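Local coordinates for predicted component of a thermophile-specific DNA repair system, contains a RAMP domain (Methanopyrus kandleri, PDB 4N0L), which binds RNA as the Csm3 component of type III-A CRISPR antiviral defence, built on an RRM-like fold and carrying a zinc site, at residues R150-P154 with N155-E159; E216-P219 with K220-F224; D299-A302 with D303-Y307; E342-G345 with E346-W349. All blocks are in the same frame, centred on the assembly; numbering follows the deposited sequence.

Contact 1: residues R150-P154 with N155-E159; sequences RYRDP and NDAQE
D153 folds over the start of N155-E159 and meets it with both its carboxylate and its carbonyl. Two bonds from D153 dominate the polar contact. OD2 of D153 takes the backbone N of N155 at 2.6 Å, nearly straight (164°) and on the anti side of the carboxylate, which makes an Asx turn; O of D153 takes the N of D156 at 2.7 Å, closing a beta turn through P154 and N155. CG of D153 stands anti to the backbone N (chi1 -171°), beside the carbonyl carbon, which turns the carboxylate along the chain toward N155. A weaker bond follows, from N of A157 to O of P154 at 3.3 Å.

A water bridges the two side chains. It donates to OD1 of D153 at 2.9 Å and accepts from ND2 of N155, whose amide plane is 32° from that of the carboxylate. OD2 thus holds the N155 amide N-H, while OD1 takes the water and a salt bridge with R104.

Beyond the polar bonds there is little packing: CB of A157 lies 3.2 Å from O of P154, and the guanidinium of R152 lies obliquely beside that methyl group. The polar end of R152 goes to D146 and to the carbonyl of F130, while P133 of helix 133-137 touches R152, P154 and A157.

D156 is at the N-cap position but makes no capping bond with its side chain; the bonds at this entry to helix 157-160 come largely from D153, through its carboxylate and carbonyl. The R104 salt bridge probably favours the carboxylate form of D153 that the Asx turn uses.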
# COMPACT_ATOMS: atom_id res chain seq x y z
N ARG A 150 -13.07 -26.73 -8.82
CA ARG A 150 -12.80 -27.39 -7.54
C ARG A 150 -13.19 -26.55 -6.34
O ARG A 150 -13.26 -27.05 -5.22
CB ARG A 150 -11.31 -27.75 -7.45
CG ARG A 150 -10.42 -26.55 -7.22
CD ARG A 150 -8.95 -26.91 -7.26
NE ARG A 150 -8.51 -27.55 -6.02
CZ ARG A 150 -7.29 -28.02 -5.82
NH1 ARG A 150 -6.37 -27.93 -6.78
NH2 ARG A 150 -6.97 -28.59 -4.66
N TYR A 151 -13.45 -25.26 -6.55
CA TYR A 151 -13.81 -24.37 -5.46
C TYR A 151 -15.31 -24.13 -5.39
O TYR A 151 -15.85 -23.84 -4.32
CB TYR A 151 -13.06 -23.04 -5.58
CG TYR A 151 -11.56 -23.22 -5.68
CD1 TYR A 151 -10.82 -23.63 -4.58
CD2 TYR A 151 -10.89 -22.99 -6.87
CE1 TYR A 151 -9.45 -23.81 -4.66
CE2 TYR A 151 -9.52 -23.16 -6.97
CZ TYR A 151 -8.81 -23.58 -5.86
OH TYR A 151 -7.44 -23.75 -5.95
N ARG A 152 -15.98 -24.27 -6.53
CA ARG A 152 -17.42 -24.03 -6.59
C ARG A 152 -18.02 -24.63 -7.86
O ARG A 152 -17.36 -24.70 -8.90
CB ARG A 152 -17.71 -22.52 -6.53
CG ARG A 152 -17.14 -21.71 -7.70
CD ARG A 152 -18.19 -21.43 -8.77
NE ARG A 152 -17.65 -20.66 -9.89
CZ ARG A 152 -17.07 -21.20 -10.95
NH1 ARG A 152 -16.95 -22.52 -11.04
NH2 ARG A 152 -16.61 -20.43 -11.92
N ASP A 153 -19.27 -25.06 -7.75
CA ASP A 153 -20.01 -25.55 -8.90
C ASP A 153 -20.44 -24.37 -9.76
O ASP A 153 -21.03 -23.42 -9.25
CB ASP A 153 -21.24 -26.35 -8.44
CG ASP A 153 -21.93 -27.07 -9.59
OD1 ASP A 153 -22.32 -28.24 -9.40
OD2 ASP A 153 -22.10 -26.46 -10.67
N PRO A 154 -20.13 -24.43 -11.06
CA PRO A 154 -20.53 -23.38 -12.01
C PRO A 154 -22.04 -23.11 -12.00
O PRO A 154 -22.47 -22.03 -12.38
CB PRO A 154 -20.08 -23.93 -13.37
CG PRO A 154 -19.79 -25.39 -13.14
CD PRO A 154 -19.35 -25.48 -11.72
N ASN A 155 -22.82 -24.10 -11.58
CA ASN A 155 -24.27 -23.93 -11.45
C ASN A 155 -24.64 -23.08 -10.23
O ASN A 155 -25.74 -22.52 -10.17
CB ASN A 155 -24.96 -25.29 -11.37
CG ASN A 155 -24.87 -26.07 -12.67
OD1 ASN A 155 -24.93 -25.49 -13.76
ND2 ASN A 155 -24.75 -27.38 -12.57
N ASP A 156 -23.73 -23.01 -9.26
CA ASP A 156 -23.94 -22.18 -8.08
C ASP A 156 -23.34 -20.79 -8.24
O ASP A 156 -23.25 -20.03 -7.28
CB ASP A 156 -23.34 -22.85 -6.84
CG ASP A 156 -24.11 -24.08 -6.41
OD1 ASP A 156 -25.33 -24.13 -6.64
OD2 ASP A 156 -23.48 -24.99 -5.84
N ALA A 157 -22.94 -20.46 -9.46
CA ALA A 157 -22.25 -19.20 -9.72
C ALA A 157 -23.20 -18.01 -9.60
O ALA A 157 -22.81 -16.95 -9.11
CB ALA A 157 -21.61 -19.22 -11.08
N GLN A 158 -24.43 -18.19 -10.05
CA GLN A 158 -25.41 -17.11 -10.02
C GLN A 158 -25.78 -16.77 -8.58
O GLN A 158 -26.02 -15.61 -8.25
CB GLN A 158 -26.66 -17.48 -10.82
CG GLN A 158 -27.56 -16.31 -11.14
CD GLN A 158 -28.28 -16.46 -12.47
OE1 GLN A 158 -27.97 -17.36 -13.25
NE2 GLN A 158 -29.23 -15.57 -12.73
N GLU A 159 -25.84 -17.79 -7.73
CA GLU A 159 -26.04 -17.59 -6.31
C GLU A 159 -24.85 -16.85 -5.70
O GLU A 159 -25.02 -15.88 -4.95
CB GLU A 159 -26.26 -18.92 -5.60
O HOH W 1 -24.78 -29.03 -10.65

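Contact 2: residues E216-P219 with K220-F224; sequences ERVP and KGSRF
V218 and S222 face each other across the turn that joins strand 217-218 to strand 223-231, and this inner side is the tight one. CG1 of V218 sits 3.4 Å from OG of S222 and also reaches the F224 ring, which it meets at the edge, in the ring plane, 3.9 Å from CZ. Being anti to the backbone N (chi1 -176°), CG1 is the branch that fills the corner between hydroxyl and ring. S222 OG also lies 3.5 Å from CD of P219, so the hydroxyl is packed against carbon on two residues while it donates to O of P219 at 2.5 Å, a short bond. The backbone N of S222 reaches the same oxygen at 3.3 Å, and both donors come from the same face of the carbonyl plane. The second of these bonds closes a type II beta turn from P219 to S222. Beyond, L16 of strand 7-16 touches V218, S222 and F224, and F188 of helix 181-191 touches P219 and S222.

The outer side is sparse. K220 stands at the turn's corner with its extended chain heading away from E216-P219, and just its CB stays near the carbonyl carbon of P219. G221 follows with a positive phi of 95°, a conformation that suits glycine.

Two donors of S222 share one carbonyl, so the hydroxyl reinforces the longer N-H bond that closes the turn. The hydroxyl's proton is spent on P219 O, which suits its burial among apolar neighbours, and the lysine is left to the exposed corner.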
# COMPACT_ATOMS: atom_id res chain seq x y z
N GLU A 216 16.18 17.20 -16.55
CA GLU A 216 16.48 17.24 -15.13
C GLU A 216 16.10 15.93 -14.46
O GLU A 216 15.16 15.25 -14.87
CB GLU A 216 15.74 18.40 -14.45
CG GLU A 216 16.30 19.77 -14.76
CD GLU A 216 15.60 20.89 -14.02
OE1 GLU A 216 14.61 20.59 -13.33
OE2 GLU A 216 16.00 22.06 -14.17
N ARG A 217 16.84 15.59 -13.41
CA ARG A 217 16.70 14.32 -12.72
C ARG A 217 16.51 14.54 -11.23
O ARG A 217 16.78 15.62 -10.71
CB ARG A 217 17.94 13.47 -12.98
CG ARG A 217 18.07 13.00 -14.40
CD ARG A 217 19.32 12.17 -14.56
NE ARG A 217 19.25 10.93 -13.81
CZ ARG A 217 18.62 9.84 -14.24
NH1 ARG A 217 18.00 9.86 -15.41
NH2 ARG A 217 18.61 8.75 -13.49
N VAL A 218 16.04 13.51 -10.53
CA VAL A 218 15.95 13.55 -9.08
C VAL A 218 17.18 12.87 -8.49
O VAL A 218 17.37 11.67 -8.69
CB VAL A 218 14.67 12.86 -8.57
CG1 VAL A 218 14.55 13.02 -7.06
CG2 VAL A 218 13.45 13.44 -9.26
N PRO A 219 18.03 13.63 -7.79
CA PRO A 219 19.29 13.09 -7.27
C PRO A 219 19.09 11.97 -6.25
O PRO A 219 18.08 11.95 -5.54
CB PRO A 219 19.96 14.30 -6.60
CG PRO A 219 19.29 15.49 -7.19
CD PRO A 219 17.89 15.07 -7.50
N LYS A 220 20.05 11.06 -6.19
CA LYS A 220 20.06 10.02 -5.16
C LYS A 220 20.16 10.68 -3.79
O LYS A 220 20.87 11.67 -3.62
CB LYS A 220 21.23 9.06 -5.40
CG LYS A 220 21.76 8.35 -4.18
CD LYS A 220 22.95 7.49 -4.52
CE LYS A 220 23.55 6.85 -3.28
NZ LYS A 220 24.55 5.81 -3.62
N GLY A 221 19.44 10.15 -2.81
CA GLY A 221 19.42 10.73 -1.48
C GLY A 221 18.26 11.68 -1.26
O GLY A 221 18.04 12.16 -0.14
N SER A 222 17.52 11.97 -2.32
CA SER A 222 16.34 12.82 -2.23
C SER A 222 15.30 12.20 -1.31
O SER A 222 15.21 10.98 -1.19
CB SER A 222 15.73 13.05 -3.62
OG SER A 222 16.64 13.74 -4.46
N ARG A 223 14.51 13.04 -0.66
CA ARG A 223 13.58 12.56 0.34
C ARG A 223 12.19 13.16 0.15
O ARG A 223 12.04 14.37 -0.03
CB ARG A 223 14.13 12.85 1.74
CG ARG A 223 15.38 12.05 2.06
CD ARG A 223 16.17 12.67 3.19
NE ARG A 223 17.51 12.10 3.30
CZ ARG A 223 17.88 11.22 4.23
NH1 ARG A 223 17.00 10.82 5.14
NH2 ARG A 223 19.12 10.76 4.26
N PHE A 224 11.19 12.29 0.19
CA PHE A 224 9.81 12.70 -0.01
C PHE A 224 8.98 12.32 1.20
O PHE A 224 9.15 11.24 1.76
CB PHE A 224 9.23 12.06 -1.29
CG PHE A 224 9.98 12.45 -2.54
CD1 PHE A 224 11.19 11.85 -2.86
CD2 PHE A 224 9.47 13.41 -3.39
CE1 PHE A 224 11.88 12.20 -4.01
CE2 PHE A 224 10.16 13.77 -4.54
CZ PHE A 224 11.37 13.17 -4.85

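Contact 3: residues D299-A302 with D303-Y307; sequences DEAA and DEVTY
The carbonyl O of A301 receives the backbone N of E304 at 2.9 Å, nearly straight at the hydrogen (168°) although the donor stands well above the carbonyl plane. This bond closes a turn whose middle peptide, between A302 and D303, is cis; with the backbone angles of those two residues it matches a type VIa beta turn, here without the usual proline. E304 also lays its aliphatic part by the same oxygen: CB lies 3.5 Å and CG 3.7 Å from O of A301. The chain then bends at chi2 (-66°) and leads the carboxylate away to a salt bridge with R271, which probably keeps it ionised.

Just past the turn, the methyl CB of A301 packs against CB of V305 at 3.9 Å, the apolar side-chain pair of the contact. CB of A302 comes 4.0 Å from CA of T306.

The turn takes the chain off helix 295-300 and toward the central antiparallel sheet. A301 touches L308 and V305 touches Y330, Y182 of helix 181-191 touches D303 and T306, and the T306 hydroxyl bonds to E13 of strand 7-16 and to T180.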
# COMPACT_ATOMS: atom_id res chain seq x y z
N ASP A 299 14.38 16.75 16.79
CA ASP A 299 15.78 16.68 17.22
C ASP A 299 16.30 15.24 17.14
O ASP A 299 17.44 15.01 16.74
CB ASP A 299 15.94 17.21 18.65
CG ASP A 299 15.68 18.70 18.75
OD1 ASP A 299 15.65 19.38 17.70
OD2 ASP A 299 15.51 19.20 19.88
N GLU A 300 15.47 14.29 17.55
CA GLU A 300 15.82 12.87 17.50
C GLU A 300 15.97 12.34 16.08
O GLU A 300 16.77 11.42 15.85
CB GLU A 300 14.77 12.04 18.24
CG GLU A 300 14.75 12.23 19.76
CD GLU A 300 15.97 11.63 20.44
OE1 GLU A 300 16.69 10.84 19.80
OE2 GLU A 300 16.20 11.96 21.62
N ALA A 301 15.24 12.91 15.13
CA ALA A 301 15.17 12.34 13.78
C ALA A 301 16.18 12.96 12.82
O ALA A 301 17.31 12.47 12.72
CB ALA A 301 13.78 12.49 13.21
N ALA A 302 15.75 13.99 12.08
CA ALA A 302 16.61 14.68 11.11
C ALA A 302 17.99 14.88 11.71
O ALA A 302 18.11 15.52 12.76
CB ALA A 302 15.99 16.00 10.70
N ASP A 303 19.04 14.37 11.07
CA ASP A 303 19.12 14.12 9.63
C ASP A 303 18.53 12.80 9.09
O ASP A 303 18.60 12.55 7.89
CB ASP A 303 20.59 14.21 9.20
CG ASP A 303 20.76 14.72 7.78
OD1 ASP A 303 19.98 15.60 7.37
OD2 ASP A 303 21.68 14.24 7.08
N GLU A 304 17.95 11.97 9.95
CA GLU A 304 17.52 10.64 9.52
C GLU A 304 16.11 10.65 8.91
O GLU A 304 15.86 9.95 7.94
CB GLU A 304 17.57 9.65 10.69
CG GLU A 304 18.96 9.45 11.30
CD GLU A 304 19.95 8.79 10.35
OE1 GLU A 304 19.56 8.35 9.25
OE2 GLU A 304 21.15 8.70 10.71
N VAL A 305 15.20 11.45 9.48
CA VAL A 305 13.86 11.57 8.91
C VAL A 305 13.54 13.05 8.76
O VAL A 305 12.95 13.66 9.64
CB VAL A 305 12.79 10.88 9.79
CG1 VAL A 305 11.43 10.93 9.10
CG2 VAL A 305 13.18 9.44 10.08
N THR A 306 13.93 13.61 7.61
CA THR A 306 13.90 15.06 7.40
C THR A 306 12.49 15.63 7.31
O THR A 306 12.29 16.83 7.54
CB THR A 306 14.68 15.44 6.13
OG1 THR A 306 13.94 15.05 4.97
CG2 THR A 306 16.04 14.76 6.12
N TYR A 307 11.53 14.79 6.96
CA TYR A 307 10.15 15.22 6.77
C TYR A 307 9.55 15.78 8.05
O TYR A 307 8.68 16.65 8.01
CB TYR A 307 9.29 14.06 6.26
CG TYR A 307 7.85 14.43 5.94
CD1 TYR A 307 7.55 15.52 5.13
CD2 TYR A 307 6.80 13.67 6.43
CE1 TYR A 307 6.24 15.84 4.82
CE2 TYR A 307 5.48 13.99 6.13
CZ TYR A 307 5.21 15.08 5.32
OH TYR A 307 3.90 15.40 5.03

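Contact 4: residues E342-G345 with E346-W349; sequences EVVG and ELPW
L347 turns back over V343 and V344, near the end of helix 340-345. Apolar contact comes mostly from one methyl. CD1 of L347 lies 4.2 Å from CG1 of V343 and 4.4 Å from CG2 of V344, and it is nearer still to CA of V344, at 3.8 Å. The V343 and L347 side chains run side by side and point the same way. CG of L347 is anti to its carbonyl carbon (chi1 -70°), which brings the branch back along the helix and sets CG near O of V343.

Backbone bonds follow an i to i+3 pattern, tighter than that of an alpha helix. N of E346 donates to O of V343 at 2.9 Å, and N of L347 to O of V344 at 3.1 Å. Each donor stands well above the plane of its carbonyl, by 68° in the second case.

Mixed contact belongs to E346. Its CB rests by O of V343 and its CG by O of E342, 3.7 Å off, so the aliphatic part lies against the carbonyls at the helix end. That end offers carbonyl oxygens rather than N-H groups and so would probably not stabilise a nearby carboxylate.

Further on, CG of P348 sits over one face of the W349 indole, toward its rim. The buried residues meet the central sheet: V343 touches L275 and L347 touches A277 on strand 268-278, while L347 and W349 both reach I8 of strand 7-16. L325 of helix 322-325 borders E342 and V343.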
# COMPACT_ATOMS: atom_id res chain seq x y z
N GLU A 342 4.40 -6.57 19.56
CA GLU A 342 4.74 -5.52 20.51
C GLU A 342 3.96 -4.24 20.23
O GLU A 342 3.42 -3.62 21.15
CB GLU A 342 6.25 -5.28 20.43
CG GLU A 342 6.85 -4.41 21.51
CD GLU A 342 8.31 -4.74 21.74
OE1 GLU A 342 8.89 -4.28 22.74
OE2 GLU A 342 8.89 -5.47 20.90
N VAL A 343 3.90 -3.85 18.96
CA VAL A 343 3.20 -2.63 18.55
C VAL A 343 1.69 -2.68 18.81
O VAL A 343 1.13 -1.79 19.45
CB VAL A 343 3.43 -2.33 17.05
CG1 VAL A 343 2.49 -1.23 16.58
CG2 VAL A 343 4.87 -1.92 16.82
N VAL A 344 1.03 -3.71 18.29
CA VAL A 344 -0.42 -3.84 18.39
C VAL A 344 -0.88 -3.91 19.85
O VAL A 344 -1.96 -3.44 20.19
CB VAL A 344 -0.91 -5.09 17.61
CG1 VAL A 344 -2.40 -5.33 17.83
CG2 VAL A 344 -0.62 -4.94 16.13
N GLY A 345 -0.04 -4.48 20.70
CA GLY A 345 -0.30 -4.53 22.13
C GLY A 345 -0.51 -3.16 22.75
O GLY A 345 -1.23 -3.03 23.75
N GLU A 346 0.11 -2.14 22.17
CA GLU A 346 0.04 -0.79 22.72
C GLU A 346 -1.06 0.04 22.07
O GLU A 346 -1.32 1.17 22.50
CB GLU A 346 1.39 -0.08 22.55
CG GLU A 346 2.56 -0.76 23.25
CD GLU A 346 2.35 -0.91 24.74
OE1 GLU A 346 1.74 -0.01 25.36
OE2 GLU A 346 2.80 -1.93 25.30
N LEU A 347 -1.72 -0.50 21.05
CA LEU A 347 -2.74 0.24 20.31
C LEU A 347 -4.10 0.14 20.99
O LEU A 347 -4.35 -0.81 21.74
CB LEU A 347 -2.83 -0.26 18.87
CG LEU A 347 -1.63 0.08 17.98
CD1 LEU A 347 -1.67 -0.72 16.68
CD2 LEU A 347 -1.57 1.58 17.70
N PRO A 348 -4.99 1.11 20.75
CA PRO A 348 -6.30 1.10 21.40
C PRO A 348 -7.31 0.16 20.74
O PRO A 348 -8.49 0.51 20.63
CB PRO A 348 -6.77 2.55 21.28
CG PRO A 348 -6.13 3.02 20.01
CD PRO A 348 -4.77 2.37 20.01
N TRP A 349 -6.86 -1.02 20.32
CA TRP A 349 -7.76 -2.04 19.80
C TRP A 349 -7.31 -3.42 20.28
O TRP A 349 -6.16 -3.60 20.65
CB TRP A 349 -7.79 -2.01 18.27
CG TRP A 349 -8.30 -0.73 17.68
CD1 TRP A 349 -9.61 -0.32 17.59
CD2 TRP A 349 -7.52 0.32 17.10
NE1 TRP A 349 -9.68 0.91 16.99
CE2 TRP A 349 -8.41 1.33 16.68
CE3 TRP A 349 -6.15 0.51 16.90
CZ2 TRP A 349 -7.98 2.50 16.07
CZ3 TRP A 349 -5.72 1.68 16.29
CH2 TRP A 349 -6.63 2.66 15.88

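How the contacts relate
All four contacts are local turns with both buried and exposed residues, but their surroundings differ. Contact 1 stands alone in the zinc-bearing lobe, its centre 51 Å from that of contact 2 and on the opposite side of the chain's centre; its chemistry is mainly polar. Contact 2 runs into a strand of the central sheet, and contacts 3 and 4 lie against it. Contacts 2 and 3 touch, R223 NH1 lying 3.1 Å from E304 O, and they share partners: E13 pairs with R223 and T306, and R271 pairs with E304 near R223. Contact 4 touches neither and meets strands 7-16 and 268-278 through apolar groups, without the charged and polar partners shared by contacts 2 and 3.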